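Local atomic coordinates of phage tail sheath protein (Desulfitobacterium hafniense, PDB entry 3HXL), a protein that probably forms the repeating subunit of a contractile sheath around the tail tube of a myovirus-like phage or prophage. Residues Leu119-Asn124 with Thr168-Ala173; Val133-Asp138 with Ala154-Val159; Ala240-Gly245 with Thr329-Thr334. All coordinates share one frame; numbering follows the deposited sequence.

Contact 1: Leu119-Asn124 with Thr168-Ala173; sequences LVIQEN and TETAGA
Leu119 and Ile121 pair with Ala173 and Thr170 as antiparallel hydrogen-bonded pairs, joining strands 117-123 and 170-174 through four backbone bonds. Leu119 and Ala173 exchange N-H...O bonds, Ala173 N giving to Leu119 O at 2.8 Å. Ile121 and Thr170 do the same, with Thr170 N to Ile121 O also 2.8 Å. Between the pairs the register slips by one residue, a beta bulge, and the chain turns a corner at Ala171.

The apolar contacts lie on one face. Thr170 CG2 sits 3.7 Å from Ile121 CB, the two side chains slanting past each other, and Leu119 CB faces Ala173 CB at 4.3 Å. Separately, Ile121 CG2 packs on the carbonyl oxygen of Thr168. Strands 97-100 and 103-107 of the sandwich close over the apolar residues.

Polar side chains extend the seam. With CG beside its own backbone N (chi1 -76°) and the rest of the chain extended, Glu169 runs along the strand until its OE2 takes the backbone N-H of Glu123, 2.7 Å from Glu123 N; the donor meets the anti side, 33° out of the carboxylate plane. Gln122 curls back so that Gln122 NE2 makes a weak bond to Thr170 O, 3.3 Å away. A carboxylate therefore takes the place of a strand carbonyl at Glu123, prolonging the edge pairing beyond the last backbone bridge.

Contact 2: Val133-Asp138 with Ala154-Val159; sequences VSTLVD and AANDWV
Val137 lays its CG2 methyl over the indole of Trp158, 3.8 Å from the centroid of the six-membered ring and only 14° off the ring normal, a CH-pi contact made squarely on the face. Val137 CG2 is nearest to Trp158 CD2, at 3.7 Å, while Val137 CG1 lies toward the far rim and comes within 4.0 Å of Trp158 CH2. The two side chains arrive from opposite directions. Leu142 of strand 140-147 touches both of them, and the indole also meets the ring of Trp44 with the planes at about 40°.

Two residues back along the strand, Thr135 points the same way and splits its branches between two neighbours. Its CG2, anti to the backbone N, reaches the CB of Trp158, whereas Thr135 OG1, beside that N, takes a weak bond from Asn156 ND2 at 3.1 Å. That amide nitrogen has a second partner in Asp143.

Strand 131-137 belongs to the four-stranded antiparallel sheet of the beta-sandwich domain, and residues 154-158 lie against its Thr135 and Val137 face and lead into strand 159-162 at Val159. The loop's bend is an Asx turn: Asn156 OD1 accepts from Trp158 N, in the carbonyl plane, at 2.6 Å, and also from Val159 N at 2.7 Å, tilted 30° from that plane. One amide thus ties its oxygen to the loop and turns its nitrogen to the strand. Beyond it, Val159 CG2 meets Thr135 OG1 tip to tip at 4.1 Å, with Val159 also leaning on Ile117 of strand 117-123.

Contact 3: Ala240-Gly245 with Thr329-Thr334; sequences AADYEG and TLTSFT
Asp242 drives its carboxylate into the bend at Thr331 and Ser332, and both oxygens meet donors there. Asp242 OD1 takes two backbone N-H groups: Thr331 N at 2.8 Å, nearly in line with the C-O bond, and Ser332 N at 3.0 Å, on the syn side and 16° out of the carboxylate plane. The hydroxyl of Ser332 faces the other oxygen; the modelled separation of Ser332 OG from Asp242 OD2, 2.5 Å, is unusually short and its exact length doubtful. Thr331 OG1 stands close by, 3.2 Å from Asp242 OD1. The two backbone N-H groups on OD1 would probably hold the carboxylate in place and favour its ionised form.

Behind this grip the backbones come together. Asp242 CA directs its hydrogen at Thr329 O, a C-H...O contact of 3.3 Å, and Thr329 OG1 lies 2.8 Å from Tyr243 O; the same hydroxyl also has Val246 O as a partner. Leu330 lies against the 240-245 segment, Leu330 CB being 3.8 Å from Glu244 N. Its CD1 and CD2 lie beside Glu244 OE1, an oxygen that is salt-bridged to Lys337.

Farther out, the 240-245 loop has further partners on helix 210-227. With CG anti to its backbone N, Tyr243 places its ring against Lys221 and Arg224 of that helix, where Tyr243 OH bonds to Asp225. Asp242 itself has positive backbone angles (phi 40°, psi 52°), a left-handed conformation that turns the chain after the 3-10 residues Ala240 and Ala241. Asp242 OD1 thus accepts the N-H groups of Thr331 and Ser332 in a bend whose inverse gamma turn is centred on Ser332, and the 240-245 loop is part of the connection between the neighbouring parallel strands 232-236 and 246-255 of the subtilisin-like domain.

Overall arrangement
Contacts 1 and 2 share the beta-sandwich domain, their centres 13 Å apart, and meet where strands 117-123 and 131-137 run side by side in one antiparallel sheet: Val120 O and Ser134 N are 2.8 Å apart, and Leu119 packs on Val133. In sequence, both segments of contact 2 fall between those of contact 1. Contact 3 comes later in the chain, between two loops on the other side of the chain's centre, about 62 Å from contact 1 and 51 Å from contact 2, centre to centre. The beta-sandwich pair and contact 3 therefore lie in separate parts of an elongated, multidomain subunit, and no direct contact links contact 3 to the sandwich pair.

Contact 1: Leu119-Asn124 with Thr168-Ala173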
loop_
_atom_site.group_PDB
_atom_site.type_symbol
_atom_site.label_atom_id
_atom_site.label_comp_id
_atom_site.label_asym_id
_atom_site.label_seq_id
_atom_site.Cartn_x
_atom_site.Cartn_y
_atom_site.Cartn_z
ATOM N N LEU A 119 29.174 -10.175 17.390
ATOM C CA LEU A 119 29.432 -11.585 17.657
ATOM C C LEU A 119 30.164 -11.760 18.983
ATOM O O LEU A 119 31.076 -11.001 19.304
ATOM C CB LEU A 119 30.281 -12.183 16.535
ATOM C CG LEU A 119 30.854 -13.576 16.805
ATOM C CD1 LEU A 119 29.737 -14.602 16.795
ATOM C CD2 LEU A 119 31.900 -13.911 15.753
ATOM N N VAL A 120 29.749 -12.766 19.744
ATOM C CA VAL A 120 30.364 -13.082 21.025
ATOM C C VAL A 120 30.623 -14.588 21.075
ATOM O O VAL A 120 29.702 -15.392 20.900
ATOM C CB VAL A 120 29.447 -12.678 22.207
ATOM C CG1 VAL A 120 30.072 -13.116 23.532
ATOM C CG2 VAL A 120 29.239 -11.167 22.209
ATOM N N ILE A 121 31.884 -14.959 21.294
ATOM C CA ILE A 121 32.290 -16.362 21.369
ATOM C C ILE A 121 33.062 -16.580 22.667
ATOM O O ILE A 121 34.163 -16.060 22.846
ATOM C CB ILE A 121 33.192 -16.754 20.168
ATOM C CG1 ILE A 121 32.443 -16.514 18.855
ATOM C CG2 ILE A 121 33.583 -18.224 20.260
ATOM C CD1 ILE A 121 33.288 -16.764 17.619
ATOM N N GLN A 122 32.465 -17.340 23.575
ATOM C CA GLN A 122 33.079 -17.618 24.860
ATOM C C GLN A 122 33.045 -19.110 25.156
ATOM O O GLN A 122 32.068 -19.798 24.848
ATOM C CB GLN A 122 32.343 -16.848 25.965
ATOM C CG GLN A 122 32.438 -15.335 25.829
ATOM C CD GLN A 122 33.784 -14.787 26.271
ATOM O OE1 GLN A 122 34.093 -14.769 27.463
ATOM N NE2 GLN A 122 34.595 -14.346 25.311
ATOM N N GLU A 123 34.127 -19.610 25.743
ATOM C CA GLU A 123 34.212 -21.018 26.092
ATOM C C GLU A 123 33.049 -21.332 27.025
ATOM O O GLU A 123 32.742 -20.551 27.927
ATOM C CB GLU A 123 35.545 -21.295 26.788
ATOM C CG GLU A 123 35.702 -22.703 27.328
ATOM C CD GLU A 123 37.014 -22.882 28.068
ATOM O OE1 GLU A 123 38.078 -22.764 27.424
ATOM O OE2 GLU A 123 36.978 -23.133 29.290
ATOM N N ASN A 124 32.396 -22.465 26.793
ATOM C CA ASN A 124 31.266 -22.879 27.615
ATOM C C ASN A 124 31.755 -23.193 29.027
ATOM O O ASN A 124 32.801 -23.818 29.205
ATOM C CB ASN A 124 30.595 -24.103 26.987
ATOM C CG ASN A 124 29.409 -24.596 27.788
ATOM O OD1 ASN A 124 29.567 -25.249 28.822
ATOM N ND2 ASN A 124 28.207 -24.280 27.316
ATOM N N THR A 168 37.433 -19.538 17.708
ATOM C CA THR A 168 38.314 -18.724 18.537
ATOM C C THR A 168 37.422 -17.784 19.343
ATOM O O THR A 168 36.436 -17.264 18.822
ATOM C CB THR A 168 39.275 -17.872 17.676
ATOM O OG1 THR A 168 40.281 -18.715 17.100
ATOM C CG2 THR A 168 39.938 -16.791 18.519
ATOM N N GLU A 169 37.766 -17.563 20.606
ATOM C CA GLU A 169 36.975 -16.686 21.466
ATOM C C GLU A 169 37.039 -15.214 21.082
ATOM O O GLU A 169 37.930 -14.780 20.357
ATOM C CB GLU A 169 37.420 -16.821 22.923
ATOM C CG GLU A 169 36.951 -18.080 23.625
ATOM C CD GLU A 169 37.275 -18.060 25.109
ATOM O OE1 GLU A 169 38.475 -18.017 25.456
ATOM O OE2 GLU A 169 36.329 -18.078 25.926
ATOM N N THR A 170 36.073 -14.452 21.581
ATOM C CA THR A 170 36.015 -13.015 21.353
ATOM C C THR A 170 35.012 -12.414 22.322
ATOM O O THR A 170 33.893 -12.908 22.459
ATOM C CB THR A 170 35.604 -12.656 19.896
ATOM O OG1 THR A 170 35.473 -11.234 19.779
ATOM C CG2 THR A 170 34.286 -13.314 19.515
ATOM N N ALA A 171 35.426 -11.359 23.011
ATOM C CA ALA A 171 34.560 -10.691 23.970
ATOM C C ALA A 171 33.505 -9.899 23.213
ATOM O O ALA A 171 32.405 -9.677 23.712
ATOM C CB ALA A 171 35.384 -9.760 24.862
ATOM N N GLY A 172 33.845 -9.482 21.999
ATOM C CA GLY A 172 32.908 -8.717 21.199
ATOM C C GLY A 172 33.496 -8.355 19.856
ATOM O O GLY A 172 34.486 -7.628 19.782
ATOM N N ALA A 173 32.885 -8.874 18.795
ATOM C CA ALA A 173 33.336 -8.608 17.437
ATOM C C ALA A 173 32.157 -8.108 16.612
ATOM O O ALA A 173 31.455 -8.891 15.976
ATOM C CB ALA A 173 33.908 -9.877 16.819
#

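Contact 2: Val133-Asp138 with Ala154-Val159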
loop_
_atom_site.group_PDB
_atom_site.type_symbol
_atom_site.label_atom_id
_atom_site.label_comp_id
_atom_site.label_asym_id
_atom_site.label_seq_id
_atom_site.Cartn_x
_atom_site.Cartn_y
_atom_site.Cartn_z
ATOM N N VAL A 133 28.327 -19.455 21.191
ATOM C CA VAL A 133 28.336 -18.422 20.160
ATOM C C VAL A 133 27.023 -17.654 20.210
ATOM O O VAL A 133 25.959 -18.185 19.889
ATOM C CB VAL A 133 28.520 -19.030 18.751
ATOM C CG1 VAL A 133 28.641 -17.919 17.713
ATOM C CG2 VAL A 133 29.756 -19.909 18.731
ATOM N N SER A 134 27.105 -16.398 20.627
ATOM C CA SER A 134 25.915 -15.578 20.736
ATOM C C SER A 134 25.895 -14.445 19.722
ATOM O O SER A 134 26.935 -13.880 19.369
ATOM C CB SER A 134 25.803 -15.024 22.159
ATOM O OG SER A 134 25.663 -16.083 23.091
ATOM N N THR A 135 24.697 -14.133 19.244
ATOM C CA THR A 135 24.508 -13.060 18.283
ATOM C C THR A 135 23.780 -11.937 19.010
ATOM O O THR A 135 22.667 -12.124 19.510
ATOM C CB THR A 135 23.656 -13.528 17.079
ATOM O OG1 THR A 135 24.276 -14.668 16.477
ATOM C CG2 THR A 135 23.538 -12.421 16.042
ATOM N N LEU A 136 24.423 -10.778 19.084
ATOM C CA LEU A 136 23.841 -9.626 19.754
ATOM C C LEU A 136 23.416 -8.555 18.769
ATOM O O LEU A 136 24.088 -8.308 17.765
ATOM C CB LEU A 136 24.836 -9.015 20.745
ATOM C CG LEU A 136 24.996 -9.669 22.125
ATOM C CD1 LEU A 136 25.401 -11.118 21.986
ATOM C CD2 LEU A 136 26.032 -8.890 22.917
ATOM N N VAL A 137 22.290 -7.927 19.073
ATOM C CA VAL A 137 21.744 -6.849 18.259
ATOM C C VAL A 137 21.454 -5.708 19.222
ATOM O O VAL A 137 20.599 -5.834 20.101
ATOM C CB VAL A 137 20.440 -7.275 17.563
ATOM C CG1 VAL A 137 19.873 -6.110 16.769
ATOM C CG2 VAL A 137 20.708 -8.459 16.646
ATOM N N ASP A 138 22.166 -4.599 19.049
ATOM C CA ASP A 138 22.020 -3.445 19.929
ATOM C C ASP A 138 22.312 -3.874 21.363
ATOM O O ASP A 138 21.657 -3.423 22.301
ATOM C CB ASP A 138 20.610 -2.852 19.855
ATOM C CG ASP A 138 20.346 -2.121 18.553
ATOM O OD1 ASP A 138 21.281 -1.488 18.019
ATOM O OD2 ASP A 138 19.197 -2.164 18.073
ATOM N N ALA A 154 24.610 -23.054 13.034
ATOM C CA ALA A 154 23.481 -22.988 12.113
ATOM C C ALA A 154 23.093 -21.524 11.952
ATOM O O ALA A 154 23.104 -20.768 12.919
ATOM C CB ALA A 154 22.308 -23.785 12.664
ATOM N N ALA A 155 22.759 -21.118 10.733
ATOM C CA ALA A 155 22.374 -19.734 10.495
ATOM C C ALA A 155 21.160 -19.373 11.348
ATOM O O ALA A 155 20.378 -20.246 11.720
ATOM C CB ALA A 155 22.055 -19.529 9.021
ATOM N N ASN A 156 21.022 -18.093 11.681
ATOM C CA ASN A 156 19.878 -17.635 12.464
ATOM C C ASN A 156 19.154 -16.547 11.679
ATOM O O ASN A 156 19.449 -16.333 10.505
ATOM C CB ASN A 156 20.318 -17.126 13.845
ATOM C CG ASN A 156 21.391 -16.058 13.772
ATOM O OD1 ASN A 156 21.239 -15.043 13.095
ATOM N ND2 ASN A 156 22.483 -16.278 14.496
ATOM N N ASP A 157 18.208 -15.857 12.309
ATOM C CA ASP A 157 17.462 -14.825 11.597
ATOM C C ASP A 157 18.269 -13.553 11.352
ATOM O O ASP A 157 17.797 -12.632 10.682
ATOM C CB ASP A 157 16.173 -14.468 12.346
ATOM C CG ASP A 157 15.288 -15.673 12.602
ATOM O OD1 ASP A 157 15.194 -16.556 11.723
ATOM O OD2 ASP A 157 14.668 -15.727 13.686
ATOM N N TRP A 158 19.490 -13.497 11.874
ATOM C CA TRP A 158 20.310 -12.302 11.705
ATOM C C TRP A 158 21.590 -12.452 10.899
ATOM O O TRP A 158 21.973 -11.535 10.171
ATOM C CB TRP A 158 20.667 -11.725 13.068
ATOM C CG TRP A 158 19.492 -11.215 13.804
ATOM C CD1 TRP A 158 18.718 -11.894 14.700
ATOM C CD2 TRP A 158 18.941 -9.900 13.707
ATOM N NE1 TRP A 158 17.718 -11.075 15.178
ATOM C CE2 TRP A 158 17.834 -9.846 14.585
ATOM C CE3 TRP A 158 19.282 -8.760 12.969
ATOM C CZ2 TRP A 158 17.058 -8.692 14.738
ATOM C CZ3 TRP A 158 18.511 -7.612 13.122
ATOM C CH2 TRP A 158 17.412 -7.588 14.004
ATOM N N VAL A 159 22.262 -13.591 11.036
ATOM C CA VAL A 159 23.510 -13.801 10.314
ATOM C C VAL A 159 23.705 -15.202 9.754
ATOM O O VAL A 159 23.002 -16.149 10.117
ATOM C CB VAL A 159 24.734 -13.498 11.207
ATOM C CG1 VAL A 159 24.669 -12.070 11.719
ATOM C CG2 VAL A 159 24.791 -14.483 12.367
#

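Contact 3: Ala240-Gly245 with Thr329-Thr334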
loop_
_atom_site.group_PDB
_atom_site.type_symbol
_atom_site.label_atom_id
_atom_site.label_comp_id
_atom_site.label_asym_id
_atom_site.label_seq_id
_atom_site.Cartn_x
_atom_site.Cartn_y
_atom_site.Cartn_z
ATOM N N ALA A 240 0.373 19.094 -10.605
ATOM C CA ALA A 240 0.509 19.138 -12.059
ATOM C C ALA A 240 -0.025 17.870 -12.730
ATOM O O ALA A 240 -0.278 17.855 -13.941
ATOM C CB ALA A 240 1.984 19.362 -12.448
ATOM N N ALA A 241 -0.188 16.805 -11.949
ATOM C CA ALA A 241 -0.697 15.542 -12.476
ATOM C C ALA A 241 -2.075 15.740 -13.127
ATOM O O ALA A 241 -2.394 15.094 -14.128
ATOM C CB ALA A 241 -0.792 14.497 -11.344
ATOM N N ASP A 242 -2.885 16.619 -12.534
ATOM C CA ASP A 242 -4.226 16.943 -13.038
ATOM C C ASP A 242 -4.953 15.693 -13.536
ATOM O O ASP A 242 -5.466 15.649 -14.657
ATOM C CB ASP A 242 -4.097 17.994 -14.154
ATOM C CG ASP A 242 -5.440 18.479 -14.685
ATOM O OD1 ASP A 242 -6.454 18.395 -13.959
ATOM O OD2 ASP A 242 -5.471 18.974 -15.836
ATOM N N TYR A 243 -4.997 14.680 -12.675
ATOM C CA TYR A 243 -5.615 13.407 -13.006
ATOM C C TYR A 243 -6.278 12.800 -11.763
ATOM O O TYR A 243 -5.704 12.840 -10.672
ATOM C CB TYR A 243 -4.538 12.476 -13.558
ATOM C CG TYR A 243 -5.042 11.106 -13.950
ATOM C CD1 TYR A 243 -6.080 10.965 -14.870
ATOM C CD2 TYR A 243 -4.488 9.954 -13.391
ATOM C CE1 TYR A 243 -6.559 9.706 -15.224
ATOM C CE2 TYR A 243 -4.960 8.685 -13.740
ATOM C CZ TYR A 243 -5.997 8.579 -14.657
ATOM O OH TYR A 243 -6.488 7.349 -14.998
ATOM N N GLU A 244 -7.479 12.246 -11.935
ATOM C CA GLU A 244 -8.230 11.654 -10.816
ATOM C C GLU A 244 -7.545 10.438 -10.200
ATOM O O GLU A 244 -7.901 9.998 -9.099
ATOM C CB GLU A 244 -9.649 11.256 -11.256
ATOM C CG GLU A 244 -9.707 10.146 -12.304
ATOM C CD GLU A 244 -9.729 10.690 -13.728
ATOM O OE1 GLU A 244 -9.343 11.861 -13.925
ATOM O OE2 GLU A 244 -10.131 9.943 -14.642
ATOM N N GLY A 245 -6.562 9.891 -10.903
ATOM C CA GLY A 245 -5.860 8.737 -10.380
ATOM C C GLY A 245 -4.708 9.131 -9.475
ATOM O O GLY A 245 -4.029 8.270 -8.918
ATOM N N THR A 329 -5.995 15.265 -7.686
ATOM C CA THR A 329 -5.472 16.374 -8.483
ATOM C C THR A 329 -6.261 16.844 -9.695
ATOM O O THR A 329 -5.871 17.824 -10.335
ATOM C CB THR A 329 -4.063 16.068 -8.987
ATOM O OG1 THR A 329 -4.110 14.936 -9.854
ATOM C CG2 THR A 329 -3.135 15.772 -7.830
ATOM N N LEU A 330 -7.346 16.165 -10.040
ATOM C CA LEU A 330 -8.113 16.581 -11.211
ATOM C C LEU A 330 -8.706 17.978 -11.078
ATOM O O LEU A 330 -9.526 18.229 -10.189
ATOM C CB LEU A 330 -9.241 15.589 -11.503
ATOM C CG LEU A 330 -10.104 15.972 -12.710
ATOM C CD1 LEU A 330 -9.270 15.877 -13.998
ATOM C CD2 LEU A 330 -11.292 15.024 -12.795
ATOM N N THR A 331 -8.290 18.886 -11.962
ATOM C CA THR A 331 -8.808 20.254 -11.957
ATOM C C THR A 331 -9.348 20.689 -13.318
ATOM O O THR A 331 -10.152 21.612 -13.389
ATOM C CB THR A 331 -7.744 21.302 -11.528
ATOM O OG1 THR A 331 -6.624 21.245 -12.419
ATOM C CG2 THR A 331 -7.280 21.044 -10.105
ATOM N N SER A 332 -8.907 20.037 -14.394
ATOM C CA SER A 332 -9.380 20.382 -15.734
ATOM C C SER A 332 -10.675 19.626 -16.005
ATOM O O SER A 332 -10.676 18.600 -16.675
ATOM C CB SER A 332 -8.339 20.006 -16.792
ATOM O OG SER A 332 -7.110 20.658 -16.542
ATOM N N PHE A 333 -11.779 20.140 -15.486
ATOM C CA PHE A 333 -13.058 19.482 -15.660
ATOM C C PHE A 333 -13.661 19.710 -17.037
ATOM O O PHE A 333 -13.477 20.767 -17.649
ATOM C CB PHE A 333 -14.022 19.947 -14.570
ATOM C CG PHE A 333 -13.458 19.832 -13.180
ATOM C CD1 PHE A 333 -13.018 18.606 -12.692
ATOM C CD2 PHE A 333 -13.356 20.955 -12.363
ATOM C CE1 PHE A 333 -12.483 18.497 -11.408
ATOM C CE2 PHE A 333 -12.823 20.859 -11.078
ATOM C CZ PHE A 333 -12.386 19.631 -10.599
ATOM N N THR A 334 -14.367 18.697 -17.525
ATOM C CA THR A 334 -15.020 18.777 -18.821
ATOM C C THR A 334 -16.459 18.321 -18.669
ATOM O O THR A 334 -16.887 17.937 -17.580
ATOM C CB THR A 334 -14.326 17.882 -19.865
ATOM O OG1 THR A 334 -14.458 16.508 -19.480
ATOM C CG2 THR A 334 -12.845 18.235 -19.969
#